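Local atomic coordinates of tissue factor pathway inhibitor 2 (PDB entry 1ZR0), a protein that inhibits trypsin, plasmin, factor VIIa/tissue factor and, weakly, factor Xa, and is represented here by the first of its three Kunitz domains. Residues 11-16 with 35-40; 22-27 with 46-51. All coordinates share one frame; numbering follows the deposited sequence.

Contact 1 (11-16 with 35-40)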
# COMPACT_ATOMS: atom_id res chain seq x y z
N LEU B 11 13.37 -8.83 20.19
CA LEU B 11 12.58 -7.60 19.95
C LEU B 11 11.16 -8.02 19.54
O LEU B 11 10.95 -9.06 19.02
CB LEU B 11 13.20 -6.73 18.87
CG LEU B 11 14.54 -5.99 18.89
CD1 LEU B 11 15.13 -5.74 17.49
CD2 LEU B 11 14.50 -4.67 19.69
N PRO B 12 10.16 -7.20 19.89
CA PRO B 12 8.79 -7.54 19.51
C PRO B 12 8.65 -7.25 18.06
O PRO B 12 9.37 -6.42 17.52
CB PRO B 12 7.92 -6.55 20.33
CG PRO B 12 8.73 -5.35 20.45
CD PRO B 12 10.27 -5.89 20.52
N LEU B 13 7.78 -7.98 17.44
CA LEU B 13 7.36 -7.72 16.13
C LEU B 13 7.00 -6.23 16.01
O LEU B 13 6.24 -5.70 16.84
CB LEU B 13 6.08 -8.55 16.03
CG LEU B 13 5.53 -9.02 14.81
CD1 LEU B 13 6.78 -9.57 14.18
CD2 LEU B 13 4.45 -10.02 15.19
N ASP B 14 7.37 -5.65 14.87
CA ASP B 14 6.99 -4.30 14.49
C ASP B 14 6.59 -4.24 13.03
O ASP B 14 7.40 -4.44 12.14
CB ASP B 14 8.18 -3.32 14.73
CG ASP B 14 7.81 -1.85 14.58
OD1 ASP B 14 6.73 -1.57 14.08
OD2 ASP B 14 8.52 -0.87 14.94
N TYR B 15 5.29 -4.07 12.79
CA TYR B 15 4.74 -3.99 11.42
C TYR B 15 5.21 -2.74 10.71
O TYR B 15 5.26 -2.68 9.49
CB TYR B 15 3.15 -3.91 11.45
CG TYR B 15 2.34 -4.94 12.11
CD1 TYR B 15 2.65 -6.29 12.00
CD2 TYR B 15 1.15 -4.59 12.76
CE1 TYR B 15 1.84 -7.25 12.60
CE2 TYR B 15 0.33 -5.55 13.33
CZ TYR B 15 0.68 -6.86 13.26
OH TYR B 15 -0.12 -7.81 13.83
N GLY B 16 5.58 -1.71 11.47
CA GLY B 16 6.01 -0.43 10.94
C GLY B 16 4.82 0.39 10.45
O GLY B 16 3.68 -0.03 10.48
N ARG B 35 8.49 -17.50 13.39
CA ARG B 35 7.05 -17.46 13.00
C ARG B 35 6.86 -16.45 11.87
O ARG B 35 7.66 -15.59 11.69
CB ARG B 35 6.12 -17.12 14.15
CG ARG B 35 6.07 -18.16 15.41
CD ARG B 35 5.31 -17.57 16.59
NE ARG B 35 3.86 -17.52 16.28
CZ ARG B 35 2.93 -16.91 17.00
NH1 ARG B 35 3.18 -16.30 18.19
NH2 ARG B 35 1.69 -16.95 16.54
N GLN B 36 5.78 -16.57 11.08
CA GLN B 36 5.50 -15.55 10.04
C GLN B 36 4.73 -14.36 10.57
O GLN B 36 3.95 -14.42 11.52
CB GLN B 36 4.66 -16.22 8.88
CG GLN B 36 5.40 -16.97 7.85
CD GLN B 36 4.61 -18.11 7.14
OE1 GLN B 36 5.05 -18.64 6.13
NE2 GLN B 36 3.41 -18.42 7.67
N PHE B 37 4.94 -13.18 9.96
CA PHE B 37 4.09 -12.08 10.17
C PHE B 37 3.93 -11.31 8.84
O PHE B 37 4.65 -11.51 7.91
CB PHE B 37 4.56 -11.16 11.34
CG PHE B 37 5.79 -10.28 11.04
CD1 PHE B 37 7.06 -10.78 10.87
CD2 PHE B 37 5.66 -8.92 11.01
CE1 PHE B 37 8.14 -9.97 10.66
CE2 PHE B 37 6.69 -8.09 10.78
CZ PHE B 37 7.99 -8.60 10.61
N LEU B 38 3.05 -10.31 8.85
CA LEU B 38 2.87 -9.46 7.67
C LEU B 38 3.38 -8.02 7.99
O LEU B 38 2.82 -7.29 8.85
CB LEU B 38 1.32 -9.42 7.32
CG LEU B 38 0.73 -10.76 6.83
CD1 LEU B 38 -0.82 -10.63 6.67
CD2 LEU B 38 1.48 -11.40 5.71
N TYR B 39 4.50 -7.70 7.35
CA TYR B 39 5.21 -6.46 7.50
C TYR B 39 4.66 -5.41 6.59
O TYR B 39 4.30 -5.69 5.45
CB TYR B 39 6.67 -6.80 7.19
CG TYR B 39 7.63 -5.65 7.16
CD1 TYR B 39 7.80 -4.87 8.28
CD2 TYR B 39 8.41 -5.45 6.05
CE1 TYR B 39 8.75 -3.80 8.26
CE2 TYR B 39 9.33 -4.43 6.00
CZ TYR B 39 9.49 -3.61 7.11
OH TYR B 39 10.52 -2.64 6.98
N GLY B 40 4.61 -4.17 7.07
CA GLY B 40 4.07 -3.05 6.33
C GLY B 40 4.95 -2.50 5.24
O GLY B 40 4.41 -1.87 4.37
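In this Kunitz domain the loop leading to the reactive bond, placed by similarity at Arg19-Ala20, lies across one side of the strand 33-39, and Leu13 and Phe37 make the main apolar contact between them. Leu13 CD1 sits over the centre of the Phe37 ring, 3.4 Å from the Phe37 ring centroid and 12° off the normal, a CH-pi contact. Leu13 CG lies roughly opposite its backbone N (chi1 -156°), and the turn at chi2 (47°) then sets CD1 over the ring. The edge of the same ring meets Tyr15, Phe37 CD2 to Tyr15 CD1 at 4.1 Å, while Tyr15 CD1 also lies 3.3 Å from Leu38 O. A single hydrogen bond joins the backbones: Gly40 N gives to Tyr15 O at 2.9 Å, arriving in the carbonyl plane on a lone pair. Next to it, Asp14 OD1 accepts from Gly16 N (2.9 Å), an Asx turn, with the donor above the carboxylate plane. The Tyr39 ring turns its edge to Asp14 O, and its hydroxyl is hydrogen-bonded to Glu43 O. Methyl on one face and Tyr15 at the edge limit how the Phe37 ring can shift, while Gly40 N fixes the Tyr15 carbonyl where the loop turns toward the reactive bond.

Contact 2 (22-27 with 46-51)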
# COMPACT_ATOMS: atom_id res chain seq x y z
N LEU B 22 3.44 -7.68 3.72
CA LEU B 22 4.50 -8.46 3.14
C LEU B 22 4.92 -9.62 4.06
O LEU B 22 5.21 -9.42 5.23
CB LEU B 22 5.70 -7.53 2.90
CG LEU B 22 5.45 -6.37 1.96
CD1 LEU B 22 6.60 -5.42 2.10
CD2 LEU B 22 5.26 -6.89 0.58
N LEU B 23 4.91 -10.88 3.56
CA LEU B 23 5.23 -11.99 4.39
C LEU B 23 6.73 -11.98 4.79
O LEU B 23 7.61 -12.00 3.91
CB LEU B 23 4.93 -13.27 3.63
CG LEU B 23 4.95 -14.58 4.43
CD1 LEU B 23 4.06 -14.54 5.64
CD2 LEU B 23 4.41 -15.70 3.44
N ARG B 24 6.95 -11.94 6.10
CA ARG B 24 8.30 -11.96 6.70
C ARG B 24 8.27 -12.91 7.87
O ARG B 24 7.22 -13.41 8.32
CB ARG B 24 8.66 -10.54 7.17
CG ARG B 24 8.85 -9.44 6.06
CD ARG B 24 9.95 -9.78 5.07
NE ARG B 24 10.09 -8.73 4.09
CZ ARG B 24 10.67 -7.57 4.35
NH1 ARG B 24 11.31 -7.34 5.50
NH2 ARG B 24 10.75 -6.66 3.37
N TYR B 25 9.45 -13.12 8.46
CA TYR B 25 9.59 -13.98 9.61
C TYR B 25 10.21 -13.28 10.77
O TYR B 25 10.95 -12.34 10.59
CB TYR B 25 10.45 -15.15 9.25
CG TYR B 25 9.78 -16.05 8.22
CD1 TYR B 25 9.81 -15.75 6.89
CD2 TYR B 25 9.10 -17.16 8.67
CE1 TYR B 25 9.12 -16.53 5.97
CE2 TYR B 25 8.46 -18.00 7.78
CZ TYR B 25 8.48 -17.69 6.45
OH TYR B 25 7.78 -18.50 5.58
N TYR B 26 9.80 -13.68 11.98
CA TYR B 26 10.35 -13.06 13.19
C TYR B 26 10.58 -14.17 14.25
O TYR B 26 9.92 -15.19 14.25
CB TYR B 26 9.53 -11.91 13.80
CG TYR B 26 8.31 -12.43 14.50
CD1 TYR B 26 7.24 -12.94 13.75
CD2 TYR B 26 8.24 -12.51 15.86
CE1 TYR B 26 6.14 -13.48 14.40
CE2 TYR B 26 7.11 -13.00 16.51
CZ TYR B 26 6.09 -13.51 15.77
OH TYR B 26 4.99 -14.03 16.46
N TYR B 27 11.54 -13.93 15.16
CA TYR B 27 11.68 -14.83 16.29
C TYR B 27 10.76 -14.52 17.42
O TYR B 27 10.73 -13.42 17.85
CB TYR B 27 13.11 -14.78 16.82
CG TYR B 27 13.37 -15.80 17.90
CD1 TYR B 27 13.61 -17.12 17.61
CD2 TYR B 27 13.43 -15.41 19.20
CE1 TYR B 27 13.82 -18.03 18.59
CE2 TYR B 27 13.66 -16.34 20.22
CZ TYR B 27 13.86 -17.64 19.88
OH TYR B 27 14.11 -18.57 20.90
N ALA B 46 14.93 -4.95 13.60
CA ALA B 46 15.75 -6.05 13.05
C ALA B 46 15.25 -7.47 13.16
O ALA B 46 15.77 -8.34 12.48
CB ALA B 46 17.16 -5.99 13.65
N ASN B 47 14.21 -7.68 13.97
CA ASN B 47 13.57 -8.97 14.08
C ASN B 47 12.59 -9.21 12.93
O ASN B 47 11.40 -9.17 13.12
CB ASN B 47 12.93 -9.17 15.42
CG ASN B 47 12.57 -10.60 15.72
OD1 ASN B 47 12.92 -11.53 15.02
ND2 ASN B 47 11.90 -10.79 16.87
N ASN B 48 13.14 -9.35 11.75
CA ASN B 48 12.41 -9.20 10.48
C ASN B 48 13.29 -9.83 9.39
O ASN B 48 14.36 -9.30 9.02
CB ASN B 48 12.14 -7.73 10.19
CG ASN B 48 11.28 -7.56 8.94
OD1 ASN B 48 11.28 -8.44 8.08
ND2 ASN B 48 10.65 -6.42 8.82
N PHE B 49 12.93 -11.02 8.95
CA PHE B 49 13.76 -11.81 8.08
C PHE B 49 12.95 -12.19 6.86
O PHE B 49 11.71 -12.38 6.93
CB PHE B 49 14.22 -13.09 8.79
CG PHE B 49 14.99 -12.81 10.01
CD1 PHE B 49 16.36 -12.57 9.91
CD2 PHE B 49 14.39 -12.74 11.23
CE1 PHE B 49 17.07 -12.22 11.06
CE2 PHE B 49 15.09 -12.42 12.40
CZ PHE B 49 16.45 -12.17 12.32
N TYR B 50 13.65 -12.43 5.76
CA TYR B 50 12.96 -12.76 4.49
C TYR B 50 12.46 -14.20 4.39
O TYR B 50 11.55 -14.53 3.59
CB TYR B 50 13.94 -12.48 3.35
CG TYR B 50 14.11 -11.06 3.05
CD1 TYR B 50 13.01 -10.29 2.61
CD2 TYR B 50 15.33 -10.41 3.28
CE1 TYR B 50 13.15 -8.97 2.31
CE2 TYR B 50 15.48 -9.05 2.98
CZ TYR B 50 14.38 -8.34 2.52
OH TYR B 50 14.51 -7.00 2.19
N THR B 51 13.03 -15.09 5.19
CA THR B 51 12.83 -16.53 5.11
C THR B 51 12.88 -17.19 6.48
O THR B 51 13.52 -16.64 7.38
CB THR B 51 13.86 -17.21 4.16
OG1 THR B 51 15.18 -17.15 4.76
CG2 THR B 51 13.96 -16.50 2.81
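Tyr25 and Phe49 form a single antiparallel bridge, a hydrogen-bonded pair that ties the first strand of the Kunitz domain's two-stranded sheet to the loop entering the C-terminal helix 52-58. Its two backbone bonds are Tyr25 N to Phe49 O at 2.8 Å and Phe49 N to Tyr25 O at 2.9 Å.

Side-chain amides extend this polar seam in both directions. Asn47 acts like one more peptide group: OD1 accepts from Tyr27 N at 2.8 Å and ND2 gives to Tyr27 O at 3.0 Å, the latter bond lying in the amide plane and on a carbonyl lone pair. Asn47 ND2 also donates to Leu11 O, so both its N-H groups are likely to be used. Further along, Arg24 NH1 donates to Asn48 OD1 at 2.8 Å; the oxygen lies near the guanidinium plane, but the donor stands 38° out of the amide carbonyl plane.

Two flat groups add packing. The Arg24 chain bends at chi2 (-60°) and carries one guanidinium face to Tyr50 CE1, with the two planes 50° apart. With an alanine here, Asn48 OD1 would probably lose this donor and the Tyr50 ring the guanidinium packed beside it, so that the ring is less restrained. Tyr25 lays a ring face against the Thr51 backbone. Thr51 stands at the N-cap of the helix, where its OG1 accepts from Ala54 N; the Tyr25 ring beside it brings CD1 to 3.4 Å from Thr51 C.

Both contacts hold the same two-stranded sheet: contact 1 lays the 11-16 loop on strand 33-39, and contact 2 fixes the 46-51 loop to the neighbouring strand 22-28. Contact 2 lies nearer the centre of the chain and buries more surface between its segments, yet each mixes buried and exposed residues. Their chemistry differs: apolar side chains dominate contact 1, whereas backbone and amide hydrogen bonds run through contact 2. They meet directly, Leu13 CD1 packing on Tyr26 CG at 3.3 Å and Tyr39 CE1 on Asn48 ND2, with a probable hydrogen bond between Tyr39 O and Leu22 N. Contact 1 is closer to the probable reactive bond, Gly40 being backbone hydrogen-bonded to Ala20; contact 2 leads instead to the C-terminal helix.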